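PDB 2OZ8: Mll7089 protein from Mesorhizobium loti, which is of unknown function but, as a putative mandelate racemase relative, probably binds magnesium and may act as a hydro-lyase. Local coordinates for residues A[233-238]-A[259-264]; A[253-258]-A[280-285]; A[155-160]-A[186-191]; A[161-166]-A[313-318]; A[38-43]-A[111-116]. One frame throughout, in Å; residues are numbered along the deposited sequence.

Interaction 1: A[233-238]-A[259-264]; sequences DGLRTL and RLLLEA. With SO4 (sulfate ion), chain C.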
# COMPACT_ATOMS: atom_id res chain seq x y z
N ASP A 233 -11.24 0.83 -8.82
CA ASP A 233 -11.32 -0.39 -8.05
C ASP A 233 -12.17 -1.43 -8.81
O ASP A 233 -11.77 -2.57 -8.95
CB ASP A 233 -11.85 -0.16 -6.63
CG ASP A 233 -12.08 -1.47 -5.89
OD1 ASP A 233 -11.12 -2.09 -5.43
OD2 ASP A 233 -13.24 -1.91 -5.82
N GLY A 234 -13.33 -1.03 -9.30
CA GLY A 234 -14.12 -1.93 -10.09
C GLY A 234 -13.46 -2.39 -11.38
O GLY A 234 -13.69 -3.52 -11.80
N LEU A 235 -12.66 -1.54 -12.03
CA LEU A 235 -12.09 -1.94 -13.31
C LEU A 235 -11.04 -3.01 -13.03
O LEU A 235 -10.98 -4.03 -13.77
CB LEU A 235 -11.55 -0.77 -14.16
CG LEU A 235 -12.63 0.06 -14.88
CD1 LEU A 235 -12.08 1.46 -15.27
CD2 LEU A 235 -13.23 -0.58 -16.07
N ARG A 236 -10.29 -2.83 -11.93
CA ARG A 236 -9.25 -3.79 -11.50
C ARG A 236 -9.88 -5.13 -11.16
O ARG A 236 -9.41 -6.18 -11.60
CB ARG A 236 -8.52 -3.32 -10.26
CG ARG A 236 -7.31 -2.45 -10.47
CD ARG A 236 -6.77 -1.98 -9.11
NE ARG A 236 -6.43 -0.60 -9.27
CZ ARG A 236 -6.86 0.41 -8.54
NH1 ARG A 236 -7.62 0.24 -7.47
NH2 ARG A 236 -6.47 1.63 -8.89
N THR A 237 -10.97 -5.08 -10.40
CA THR A 237 -11.73 -6.29 -10.09
C THR A 237 -12.13 -7.05 -11.34
O THR A 237 -11.97 -8.28 -11.39
CB THR A 237 -12.96 -5.99 -9.20
OG1 THR A 237 -12.50 -5.30 -8.04
CG2 THR A 237 -13.64 -7.28 -8.77
N LEU A 238 -12.61 -6.33 -12.36
CA LEU A 238 -12.91 -6.96 -13.68
C LEU A 238 -11.66 -7.52 -14.33
O LEU A 238 -11.70 -8.59 -14.94
CB LEU A 238 -13.56 -5.94 -14.66
CG LEU A 238 -14.96 -5.48 -14.21
CD1 LEU A 238 -15.50 -4.36 -15.10
CD2 LEU A 238 -15.89 -6.69 -14.20
N ARG A 259 -3.37 8.57 -18.78
CA ARG A 259 -2.17 8.34 -18.02
C ARG A 259 -2.50 7.87 -16.58
O ARG A 259 -1.94 6.86 -16.11
CB ARG A 259 -1.24 9.55 -18.03
CG ARG A 259 0.10 9.24 -17.34
CD ARG A 259 1.00 10.43 -17.19
NE ARG A 259 0.29 11.52 -16.56
CZ ARG A 259 0.14 11.66 -15.25
NH1 ARG A 259 0.68 10.79 -14.43
NH2 ARG A 259 -0.54 12.68 -14.77
N LEU A 260 -3.43 8.55 -15.92
CA LEU A 260 -3.83 8.16 -14.57
C LEU A 260 -4.48 6.77 -14.54
O LEU A 260 -4.28 5.99 -13.59
CB LEU A 260 -4.75 9.22 -13.96
CG LEU A 260 -4.07 10.50 -13.47
CD1 LEU A 260 -5.14 11.63 -13.31
CD2 LEU A 260 -3.30 10.25 -12.17
N LEU A 261 -5.23 6.47 -15.61
CA LEU A 261 -5.85 5.17 -15.76
C LEU A 261 -4.80 4.08 -15.82
O LEU A 261 -4.93 3.02 -15.20
CB LEU A 261 -6.70 5.16 -17.02
CG LEU A 261 -7.63 3.94 -17.18
CD1 LEU A 261 -8.85 4.01 -16.22
CD2 LEU A 261 -8.05 3.84 -18.63
N LEU A 262 -3.72 4.36 -16.55
CA LEU A 262 -2.59 3.43 -16.64
C LEU A 262 -1.92 3.22 -15.29
O LEU A 262 -1.63 2.09 -14.92
CB LEU A 262 -1.60 3.87 -17.72
CG LEU A 262 -2.17 3.82 -19.17
CD1 LEU A 262 -1.14 4.27 -20.19
CD2 LEU A 262 -2.70 2.40 -19.54
N GLU A 263 -1.72 4.29 -14.53
CA GLU A 263 -1.08 4.16 -13.23
C GLU A 263 -1.90 3.32 -12.25
O GLU A 263 -1.36 2.66 -11.39
CB GLU A 263 -0.81 5.55 -12.68
CG GLU A 263 0.27 6.21 -13.45
CD GLU A 263 0.48 7.68 -13.15
OE1 GLU A 263 0.06 8.17 -12.07
OE2 GLU A 263 1.13 8.33 -14.01
N ALA A 264 -3.21 3.33 -12.43
CA ALA A 264 -4.12 2.59 -11.62
C ALA A 264 -4.25 1.13 -12.06
O ALA A 264 -4.99 0.38 -11.41
CB ALA A 264 -5.51 3.29 -11.64
S SO4 C . -7.15 4.27 -7.31
O1 SO4 C . -7.78 5.34 -8.07
O2 SO4 C . -6.55 4.87 -6.11
O3 SO4 C . -8.16 3.27 -6.95
O4 SO4 C . -6.08 3.72 -8.15

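Interaction 2: A[253-258]-A[280-285]; sequences LDLQGK and MRIGWL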
# COMPACT_ATOMS: atom_id res chain seq x y z
N LEU A 253 -11.95 10.15 -21.24
CA LEU A 253 -10.78 10.58 -20.49
C LEU A 253 -9.88 11.39 -21.40
O LEU A 253 -9.73 11.06 -22.59
CB LEU A 253 -9.99 9.39 -19.95
CG LEU A 253 -10.49 8.37 -18.91
CD1 LEU A 253 -9.36 7.36 -18.61
CD2 LEU A 253 -10.96 9.04 -17.65
N ASP A 254 -9.27 12.44 -20.86
CA ASP A 254 -8.21 13.13 -21.58
C ASP A 254 -6.83 12.44 -21.37
O ASP A 254 -6.74 11.37 -20.76
CB ASP A 254 -8.19 14.63 -21.22
CG ASP A 254 -7.95 14.89 -19.73
OD1 ASP A 254 -7.58 13.98 -18.97
OD2 ASP A 254 -8.12 16.05 -19.31
N LEU A 255 -5.78 13.04 -21.91
CA LEU A 255 -4.41 12.54 -21.83
C LEU A 255 -4.00 12.28 -20.40
O LEU A 255 -3.43 11.22 -20.09
CB LEU A 255 -3.43 13.54 -22.41
CG LEU A 255 -2.32 12.99 -23.31
CD1 LEU A 255 -1.02 13.77 -23.10
CD2 LEU A 255 -2.08 11.50 -23.18
N GLN A 256 -4.29 13.26 -19.55
CA GLN A 256 -3.95 13.18 -18.15
C GLN A 256 -4.70 11.99 -17.55
O GLN A 256 -4.14 11.22 -16.77
CB GLN A 256 -4.31 14.49 -17.46
CG GLN A 256 -3.43 15.72 -17.92
CD GLN A 256 -3.56 16.09 -19.44
OE1 GLN A 256 -4.65 15.98 -20.04
NE2 GLN A 256 -2.43 16.53 -20.04
N GLY A 257 -5.97 11.85 -17.96
CA GLY A 257 -6.84 10.82 -17.48
C GLY A 257 -6.44 9.43 -17.92
O GLY A 257 -6.57 8.49 -17.14
N LYS A 258 -6.00 9.30 -19.18
CA LYS A 258 -5.52 8.03 -19.73
C LYS A 258 -4.27 7.61 -18.97
O LYS A 258 -4.14 6.44 -18.54
CB LYS A 258 -5.21 8.12 -21.24
CG LYS A 258 -6.31 8.80 -22.09
CD LYS A 258 -6.37 8.21 -23.51
CE LYS A 258 -7.68 8.62 -24.23
NZ LYS A 258 -8.90 7.79 -23.83
N MET A 280 0.31 9.64 -29.84
CA MET A 280 1.70 9.17 -29.94
C MET A 280 2.44 9.24 -28.60
O MET A 280 3.31 8.42 -28.30
CB MET A 280 2.46 9.86 -31.06
CG MET A 280 1.83 9.65 -32.45
SD MET A 280 1.70 7.94 -33.09
CE MET A 280 3.46 7.58 -33.11
N ARG A 281 2.08 10.19 -27.75
CA ARG A 281 2.70 10.25 -26.44
C ARG A 281 2.17 9.10 -25.54
O ARG A 281 2.98 8.41 -24.88
CB ARG A 281 2.47 11.62 -25.79
CG ARG A 281 3.35 12.66 -26.37
CD ARG A 281 3.00 14.07 -25.93
NE ARG A 281 3.96 14.97 -26.57
CZ ARG A 281 3.92 16.30 -26.53
NH1 ARG A 281 2.96 16.96 -25.87
NH2 ARG A 281 4.88 16.98 -27.18
N ILE A 282 0.84 8.91 -25.49
CA ILE A 282 0.28 7.84 -24.68
C ILE A 282 0.65 6.48 -25.27
O ILE A 282 0.81 5.50 -24.54
CB ILE A 282 -1.27 7.96 -24.43
CG1 ILE A 282 -1.62 7.19 -23.17
CG2 ILE A 282 -2.08 7.38 -25.56
CD1 ILE A 282 -1.07 7.79 -21.89
N GLY A 283 0.82 6.43 -26.59
CA GLY A 283 1.33 5.23 -27.25
C GLY A 283 2.77 4.87 -26.95
O GLY A 283 3.11 3.70 -26.97
N TRP A 284 3.64 5.85 -26.71
CA TRP A 284 5.00 5.57 -26.21
C TRP A 284 4.91 4.94 -24.77
O TRP A 284 5.40 3.82 -24.51
CB TRP A 284 5.87 6.84 -26.20
CG TRP A 284 7.07 6.64 -25.37
CD1 TRP A 284 8.12 5.79 -25.64
CD2 TRP A 284 7.32 7.20 -24.09
NE1 TRP A 284 9.01 5.81 -24.62
CE2 TRP A 284 8.55 6.65 -23.64
CE3 TRP A 284 6.64 8.09 -23.27
CZ2 TRP A 284 9.13 7.00 -22.39
CZ3 TRP A 284 7.24 8.44 -22.03
CH2 TRP A 284 8.46 7.88 -21.62
N LEU A 285 4.28 5.67 -23.86
CA LEU A 285 4.06 5.22 -22.50
C LEU A 285 3.46 3.78 -22.47
O LEU A 285 4.09 2.88 -21.97
CB LEU A 285 3.22 6.24 -21.70
CG LEU A 285 3.17 6.01 -20.20
CD1 LEU A 285 4.60 5.92 -19.61
CD2 LEU A 285 2.34 7.11 -19.48

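Interaction 3: A[155-160]-A[186-191]; sequences HAASIG and CVPAGS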
# COMPACT_ATOMS: atom_id res chain seq x y z
N HIS A 155 -24.32 -6.62 -44.07
CA HIS A 155 -23.47 -5.86 -44.99
C HIS A 155 -21.98 -5.88 -44.58
O HIS A 155 -21.12 -6.20 -45.41
CB HIS A 155 -23.93 -4.43 -45.19
CG HIS A 155 -23.16 -3.72 -46.27
ND1 HIS A 155 -22.30 -2.66 -46.01
CD2 HIS A 155 -23.09 -3.94 -47.60
CE1 HIS A 155 -21.76 -2.26 -47.14
NE2 HIS A 155 -22.23 -3.01 -48.13
N ALA A 156 -21.64 -5.57 -43.32
CA ALA A 156 -20.21 -5.63 -42.96
C ALA A 156 -19.55 -7.00 -43.28
O ALA A 156 -18.42 -7.05 -43.82
CB ALA A 156 -19.98 -5.23 -41.51
N ALA A 157 -20.22 -8.10 -42.93
CA ALA A 157 -19.69 -9.43 -43.25
C ALA A 157 -19.55 -9.64 -44.78
O ALA A 157 -18.52 -10.20 -45.24
CB ALA A 157 -20.51 -10.54 -42.60
N SER A 158 -20.55 -9.18 -45.55
CA SER A 158 -20.51 -9.25 -47.04
C SER A 158 -19.19 -8.82 -47.63
O SER A 158 -18.68 -9.49 -48.52
CB SER A 158 -21.53 -8.32 -47.69
OG SER A 158 -22.78 -8.92 -47.74
N ILE A 159 -18.68 -7.67 -47.13
CA ILE A 159 -17.47 -7.03 -47.66
C ILE A 159 -16.21 -7.29 -46.80
O ILE A 159 -15.21 -6.61 -46.93
CB ILE A 159 -17.68 -5.50 -47.82
CG1 ILE A 159 -17.74 -4.82 -46.44
CG2 ILE A 159 -18.94 -5.19 -48.72
CD1 ILE A 159 -18.17 -3.39 -46.48
N GLY A 160 -16.26 -8.27 -45.91
CA GLY A 160 -15.00 -8.83 -45.42
C GLY A 160 -14.51 -8.49 -44.03
O GLY A 160 -13.38 -8.84 -43.69
N CYS A 186 -26.04 -13.39 -38.30
CA CYS A 186 -25.68 -12.72 -39.54
C CYS A 186 -24.21 -12.56 -39.89
O CYS A 186 -23.87 -11.92 -40.88
CB CYS A 186 -26.48 -11.44 -39.78
SG CYS A 186 -26.53 -10.17 -38.52
N VAL A 187 -23.35 -13.20 -39.10
CA VAL A 187 -21.94 -13.22 -39.37
C VAL A 187 -21.33 -14.63 -39.42
O VAL A 187 -21.83 -15.57 -38.78
CB VAL A 187 -21.15 -12.26 -38.41
CG1 VAL A 187 -21.72 -10.86 -38.50
CG2 VAL A 187 -21.05 -12.78 -36.96
N PRO A 188 -20.25 -14.79 -40.19
CA PRO A 188 -19.64 -16.13 -40.24
C PRO A 188 -19.30 -16.62 -38.86
O PRO A 188 -18.98 -15.81 -37.99
CB PRO A 188 -18.37 -15.92 -41.05
CG PRO A 188 -18.67 -14.70 -41.92
CD PRO A 188 -19.56 -13.82 -41.08
N ALA A 189 -19.38 -17.95 -38.67
CA ALA A 189 -18.90 -18.62 -37.43
C ALA A 189 -17.46 -18.25 -37.13
O ALA A 189 -16.60 -18.26 -38.03
CB ALA A 189 -19.02 -20.15 -37.54
N GLY A 190 -17.19 -17.95 -35.87
CA GLY A 190 -15.78 -17.70 -35.47
C GLY A 190 -15.25 -16.30 -35.77
O GLY A 190 -14.06 -16.06 -35.67
N SER A 191 -16.16 -15.39 -36.15
CA SER A 191 -15.98 -13.96 -36.11
C SER A 191 -15.68 -13.44 -34.69
O SER A 191 -16.12 -14.02 -33.72
CB SER A 191 -17.27 -13.32 -36.56
OG SER A 191 -17.44 -13.60 -37.92

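Interaction 4: A[161-166]-A[313-318]; sequences YSAFKI and VEWLEY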
# COMPACT_ATOMS: atom_id res chain seq x y z
N TYR A 161 -15.34 -7.80 -43.24
CA TYR A 161 -15.13 -7.69 -41.78
C TYR A 161 -15.26 -9.06 -41.15
O TYR A 161 -16.07 -9.88 -41.60
CB TYR A 161 -16.14 -6.71 -41.15
CG TYR A 161 -15.86 -5.27 -41.58
CD1 TYR A 161 -15.01 -4.43 -40.82
CD2 TYR A 161 -16.44 -4.75 -42.77
CE1 TYR A 161 -14.73 -3.09 -41.24
CE2 TYR A 161 -16.18 -3.43 -43.20
CZ TYR A 161 -15.31 -2.61 -42.44
OH TYR A 161 -15.08 -1.33 -42.88
N SER A 162 -14.45 -9.31 -40.14
CA SER A 162 -14.52 -10.56 -39.38
C SER A 162 -14.60 -10.25 -37.90
O SER A 162 -14.66 -11.16 -37.07
CB SER A 162 -13.31 -11.43 -39.68
OG SER A 162 -12.09 -10.72 -39.48
N ALA A 163 -14.63 -8.95 -37.57
CA ALA A 163 -14.82 -8.50 -36.20
C ALA A 163 -15.90 -7.41 -36.13
O ALA A 163 -15.95 -6.52 -37.00
CB ALA A 163 -13.49 -8.03 -35.61
N PHE A 164 -16.74 -7.46 -35.09
CA PHE A 164 -18.02 -6.74 -35.00
C PHE A 164 -18.24 -6.25 -33.57
O PHE A 164 -18.08 -7.01 -32.64
CB PHE A 164 -19.19 -7.68 -35.40
CG PHE A 164 -19.02 -8.29 -36.76
CD1 PHE A 164 -19.39 -7.58 -37.91
CD2 PHE A 164 -18.43 -9.54 -36.92
CE1 PHE A 164 -19.16 -8.09 -39.18
CE2 PHE A 164 -18.19 -10.07 -38.26
CZ PHE A 164 -18.56 -9.34 -39.35
N LYS A 165 -18.59 -4.97 -33.39
CA LYS A 165 -18.89 -4.42 -32.07
C LYS A 165 -20.31 -3.89 -32.02
O LYS A 165 -20.73 -3.13 -32.89
CB LYS A 165 -17.94 -3.29 -31.70
CG LYS A 165 -18.08 -2.83 -30.25
CD LYS A 165 -17.87 -1.30 -30.09
CE LYS A 165 -16.44 -0.91 -30.22
NZ LYS A 165 -16.10 0.51 -29.92
N ILE A 166 -21.03 -4.31 -30.98
CA ILE A 166 -22.37 -3.89 -30.73
C ILE A 166 -22.47 -3.19 -29.39
O ILE A 166 -21.60 -3.38 -28.51
CB ILE A 166 -23.36 -5.07 -30.79
CG1 ILE A 166 -23.07 -6.08 -29.68
CG2 ILE A 166 -23.31 -5.70 -32.23
CD1 ILE A 166 -24.06 -7.22 -29.59
N VAL A 313 -0.87 -1.44 -31.41
CA VAL A 313 -2.24 -1.29 -31.93
C VAL A 313 -2.48 -2.34 -32.98
O VAL A 313 -1.71 -2.46 -33.94
CB VAL A 313 -2.50 0.11 -32.58
CG1 VAL A 313 -3.89 0.15 -33.14
CG2 VAL A 313 -2.26 1.25 -31.61
N GLU A 314 -3.56 -3.11 -32.79
CA GLU A 314 -3.98 -4.07 -33.81
C GLU A 314 -5.36 -3.77 -34.44
O GLU A 314 -5.67 -4.29 -35.50
CB GLU A 314 -3.78 -5.53 -33.31
CG GLU A 314 -4.99 -6.34 -32.89
CD GLU A 314 -4.71 -7.87 -32.70
OE1 GLU A 314 -4.85 -8.65 -33.68
OE2 GLU A 314 -4.40 -8.28 -31.56
N TRP A 315 -6.15 -2.90 -33.80
CA TRP A 315 -7.55 -2.63 -34.23
C TRP A 315 -7.94 -1.16 -34.35
O TRP A 315 -7.59 -0.33 -33.53
CB TRP A 315 -8.57 -3.32 -33.33
CG TRP A 315 -8.53 -4.80 -33.33
CD1 TRP A 315 -7.97 -5.61 -32.39
CD2 TRP A 315 -9.14 -5.69 -34.32
NE1 TRP A 315 -8.15 -6.95 -32.74
CE2 TRP A 315 -8.87 -7.02 -33.92
CE3 TRP A 315 -9.88 -5.47 -35.50
CZ2 TRP A 315 -9.34 -8.16 -34.65
CZ3 TRP A 315 -10.30 -6.59 -36.27
CH2 TRP A 315 -10.04 -7.92 -35.82
N LEU A 316 -8.68 -0.86 -35.39
CA LEU A 316 -9.22 0.47 -35.63
C LEU A 316 -10.75 0.38 -35.83
O LEU A 316 -11.23 -0.49 -36.56
CB LEU A 316 -8.54 1.12 -36.86
CG LEU A 316 -9.22 2.39 -37.37
CD1 LEU A 316 -8.26 3.28 -38.05
CD2 LEU A 316 -10.40 1.99 -38.34
N GLU A 317 -11.49 1.25 -35.18
CA GLU A 317 -12.94 1.25 -35.27
C GLU A 317 -13.46 1.91 -36.55
O GLU A 317 -13.06 3.04 -36.89
CB GLU A 317 -13.54 1.97 -34.04
CG GLU A 317 -15.06 1.86 -33.95
CD GLU A 317 -15.62 2.46 -32.73
OE1 GLU A 317 -14.88 3.21 -32.07
OE2 GLU A 317 -16.80 2.23 -32.42
N TYR A 318 -14.39 1.24 -37.23
CA TYR A 318 -15.12 1.87 -38.36
C TYR A 318 -16.65 1.71 -38.22
O TYR A 318 -17.13 0.62 -37.97
CB TYR A 318 -14.63 1.35 -39.73
CG TYR A 318 -15.35 2.05 -40.86
CD1 TYR A 318 -15.05 3.38 -41.18
CD2 TYR A 318 -16.39 1.42 -41.53
CE1 TYR A 318 -15.77 4.06 -42.16
CE2 TYR A 318 -17.13 2.08 -42.53
CZ TYR A 318 -16.80 3.38 -42.84
OH TYR A 318 -17.52 3.99 -43.79

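Interaction 5: A[38-43]-A[111-116]; sequences LVSESG and WDLAAK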
# COMPACT_ATOMS: atom_id res chain seq x y z
N LEU A 38 -5.65 24.86 -41.99
CA LEU A 38 -4.52 25.69 -41.58
C LEU A 38 -3.59 25.82 -42.77
O LEU A 38 -3.09 24.82 -43.27
CB LEU A 38 -3.82 25.10 -40.35
CG LEU A 38 -4.63 24.89 -39.06
CD1 LEU A 38 -3.81 24.12 -37.97
CD2 LEU A 38 -5.20 26.22 -38.55
N VAL A 39 -3.40 27.05 -43.23
CA VAL A 39 -2.64 27.36 -44.45
C VAL A 39 -1.29 27.92 -44.08
O VAL A 39 -1.22 28.84 -43.27
CB VAL A 39 -3.38 28.41 -45.34
CG1 VAL A 39 -2.78 28.45 -46.73
CG2 VAL A 39 -4.91 28.09 -45.47
N SER A 40 -0.22 27.34 -44.63
CA SER A 40 1.10 27.95 -44.45
C SER A 40 1.46 28.85 -45.62
O SER A 40 0.72 28.94 -46.59
CB SER A 40 2.19 26.90 -44.18
OG SER A 40 2.76 26.42 -45.39
N GLU A 41 2.60 29.52 -45.54
CA GLU A 41 3.02 30.35 -46.69
C GLU A 41 3.69 29.59 -47.89
O GLU A 41 3.90 30.15 -48.96
CB GLU A 41 3.74 31.64 -46.25
CG GLU A 41 4.77 31.47 -45.16
CD GLU A 41 4.98 32.74 -44.32
OE1 GLU A 41 4.00 33.51 -44.14
OE2 GLU A 41 6.12 32.94 -43.82
N SER A 42 3.98 28.31 -47.73
CA SER A 42 4.30 27.47 -48.88
C SER A 42 3.06 27.12 -49.67
O SER A 42 3.15 26.51 -50.72
CB SER A 42 4.97 26.18 -48.44
OG SER A 42 4.07 25.41 -47.66
N GLY A 43 1.90 27.47 -49.15
CA GLY A 43 0.61 27.18 -49.83
C GLY A 43 -0.06 25.88 -49.40
O GLY A 43 -1.23 25.67 -49.73
N TRP A 111 -0.39 18.17 -37.85
CA TRP A 111 0.36 17.01 -38.41
C TRP A 111 0.15 16.72 -39.91
O TRP A 111 1.02 16.21 -40.58
CB TRP A 111 0.06 15.73 -37.63
CG TRP A 111 0.68 15.66 -36.29
CD1 TRP A 111 0.11 16.04 -35.10
CD2 TRP A 111 2.00 15.20 -35.98
NE1 TRP A 111 0.98 15.81 -34.07
CE2 TRP A 111 2.15 15.30 -34.59
CE3 TRP A 111 3.07 14.72 -36.75
CZ2 TRP A 111 3.34 14.90 -33.94
CZ3 TRP A 111 4.26 14.34 -36.09
CH2 TRP A 111 4.37 14.43 -34.71
N ASP A 112 -1.03 16.98 -40.40
CA ASP A 112 -1.30 16.88 -41.83
C ASP A 112 -0.37 17.86 -42.61
O ASP A 112 0.34 17.50 -43.56
CB ASP A 112 -2.77 17.24 -42.06
CG ASP A 112 -3.19 17.06 -43.49
OD1 ASP A 112 -2.67 16.13 -44.13
OD2 ASP A 112 -4.03 17.86 -43.97
N LEU A 113 -0.41 19.12 -42.19
CA LEU A 113 0.46 20.15 -42.69
C LEU A 113 1.95 19.81 -42.56
O LEU A 113 2.68 19.97 -43.52
CB LEU A 113 0.11 21.48 -42.03
CG LEU A 113 0.91 22.72 -42.43
CD1 LEU A 113 0.99 22.88 -43.95
CD2 LEU A 113 0.18 23.85 -41.79
N ALA A 114 2.39 19.34 -41.39
CA ALA A 114 3.80 18.96 -41.17
C ALA A 114 4.27 17.86 -42.07
O ALA A 114 5.38 17.90 -42.59
CB ALA A 114 4.03 18.57 -39.72
N ALA A 115 3.45 16.84 -42.22
CA ALA A 115 3.70 15.77 -43.18
C ALA A 115 3.76 16.26 -44.66
O ALA A 115 4.69 15.90 -45.40
CB ALA A 115 2.63 14.68 -43.00
N LYS A 116 2.77 17.02 -45.10
CA LYS A 116 2.82 17.54 -46.46
C LYS A 116 4.13 18.31 -46.68
O LYS A 116 4.86 18.08 -47.65
CB LYS A 116 1.62 18.44 -46.76
CG LYS A 116 0.34 17.72 -46.82
CD LYS A 116 -0.81 18.63 -47.19
CE LYS A 116 -2.05 17.80 -47.23
NZ LYS A 116 -3.15 18.74 -47.33

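Interaction 1: A[233-238]-A[259-264]
Arg236 and Ala264 form the close-fitting half of this contact, in which an arginine side chain reaches from one helix to the carbonyl that follows the end of another. Arg236 NE donates to Ala264 O at 2.8 Å with an N-H...O angle of 165°; the bond runs in the carbonyl plane, and the oxygen lies within 3° of the guanidinium plane, so the flat group meets its acceptor edge-on. Arg236 NH2 is also near the same oxygen, at 3.2 Å, but its position is less certain. CG stands anti to the carbonyl carbon of its own residue, and a bend at chi3 (-137°) turns the guanidinium towards Ala264. Because Ala264 comes straight after helix 255-263, the helix end probably adds partial negative charge to its carbonyl oxygen, which suits a cationic donor. Arg236 is only partly buried, and on its looser side Arg236 NH1 holds a sulfate, probably from the crystallisation liquor, through O3 at 3.1 Å; His232 ND1 binds the same ion. Nearby, Asp233 makes a salt bridge with Arg239 of a second subunit. The apolar half is slighter though buried: Leu235 and Leu261 meet through one methyl each, CD1 to CD1, at 4.2 Å. Both leucines also lean on Ser249 of strand 246-249, which separates the two helices along the chain, and Leu235 reaches Ile247 as well.

Interaction 2: A[253-258]-A[280-285]
Ile282 turns CG1 anti to its backbone N (chi1 -157°) and leaves CG2 in the crowded position between N and the carbonyl carbon, which sends CG1 and CD1 towards helix 255-263. Leu255 answers with a chi1 of -137°, away from any staggered value, and swings CD2 into the interface. The two side chains run alongside each other, pointing opposite ways, with Leu255 CD2 lying 3.8 Å from Ile282 CB and 4.1 Å from Ile282 CD1. One turn further on, Lys258 adds only the base of its chain: CB sits 4.2 Å from Ile282 CG1, while the bent remainder leads off to Asn271 O, which NZ reaches as a donor. The principle at work is that of the alpha/beta barrel, where consecutive outer helices pack on each other and on the strand between them. Here helices 255-263 and 276-289 flank strand 269-272 in sequence, and Ile282 rests on Leu270 and Val272 of that strand as well as on the neighbouring helix. The start of helix 255-263 is fixed by Asp254 at the N-cap, whose OD1 accepts from Gly257 N at 2.9 Å, met nearly end-on to the C-O bond. Leu255 also packs against Trp284 of a third subunit, and that tryptophan also lies against Arg281, whose NH2 donates to Arg86 O.

Interaction 3: A[155-160]-A[186-191]
A Schellman motif closes helix 146-158, and in its last turn Ala157 directs its methyl group at Pro188, in the loop that leads to strand 192-196. Gly160, with a phi of 106°, is the C-prime residue of the motif: its N donates to Ala157 O at 3.0 Å, and Tyr161 N probably bonds to Ala156 O. A residue with a CB would be jammed at these backbone angles against the preceding carbonyl oxygen. The contact itself depends on one small group. Ala157 CB touches Pro188 CD at 3.7 Å, the flank of the ring next to its nitrogen, and has Cys186 O at 4.0 Å and Val187 CG1 at 4.3 Å, so that three successive residues of the loop gather round a single methyl. Beyond the proline the chain makes a type II beta turn from Pro188 to Ser191. With a chi1 of -68°, Ser191 places its hydroxyl for a bond of 2.7 Å from OG to Pro188 O, arriving 28° from the carbonyl plane. This is a surface contact, but Phe164 of strand 163-167 lies beneath it and is touched by Ala156, Ala157, Val187 and Ser191, while Cys186 packs back on Val150, Phe153 and Ser154 of helix 146-158.

Interaction 4: A[161-166]-A[313-318]
Lys165 and Glu317 supply the charged interaction: NZ forms a salt bridge with OE2 at 3.1 Å, weak as a hydrogen bond, the two chains meeting at about a right angle. The lysine bends at chi2 and chi3 (-144° and -74°); the glutamate is extended beyond CG. The stronger partner of NZ is Glu224, while Glu317 OE2 accepts from Ser138 and OE1 from Asn297 N. Replacing Glu317 with an alanine would probably cost Lys165 one of its carboxylate partners and leave Ser138 and Asn297 N without this acceptor. The setting is the interior of an enolase-superfamily TIM barrel: strands 163-167 and 313-318 both pair with strand 132-138, and their touching parts run 88° apart. Lys165 begins a Lys-X-Lys sequence, consistent with the active-site motif of mandelate racemase relatives. Apolar contact is made where Ala163 CB rests 3.5 Å from Trp315 CH2. Among the aromatics, Tyr161 OH approaches Tyr318 CD2 to 3.3 Å, the side chains set at a slant, and both rings stack edge-to-face with Phe320.

Interaction 5: A[38-43]-A[111-116]
Ser40 OG is gripped from two directions: it accepts from Ser42 N at 3.2 Å (N-H...O angle 143°), an ST turn, and it is hydrogen-bonded to Glu117 OE1 near the end of helix 103-118. Ser42 OG bonds to the same carboxylate oxygen, so Glu117 ties both hydroxyls of the type I turn from Ser40 to Gly43 to the helix. Beside this polar clasp the apolar contact belongs to Leu113. Its CG is anti to the backbone N (chi1 -180°), which carries the forked end over the strand: Leu113 CD2 comes within 3.7 Å of Leu38 O and 4.4 Å of Leu38 CB, and Leu113 CD1 lies 4.2 Å from Ser40 CB. Leu5 of the adjacent strand 5-17 continues the cover over both Leu38 and Leu113. On the helix, Lys116 NZ bridges to Asp112 OD2 at 3.6 Å and also reaches Val45 O. A helix laid in this way on an antiparallel sheet is characteristic of the N-terminal capping domain of the enolase superfamily.

Interaction 5 comes first along the chain and stands apart, joining antiparallel sheet and helix at one end of the molecule, about 40 Å between centres from interaction 3 on the opposite side. The other four belong to the barrel. Interactions 3 and 4 alternate along the chain and touch, their centres about 12 Å apart; helix 146-158 leads through a short loop into strand 163-167. Interactions 1 and 2 also alternate, share helix 255-263 and meet through side chains such as Leu261 and Leu253; both are nested within the long loop that interaction 4 closes. Contacts on the outside of the barrel thus accompany an interior one near the probable active site, with the cap domain set to one side.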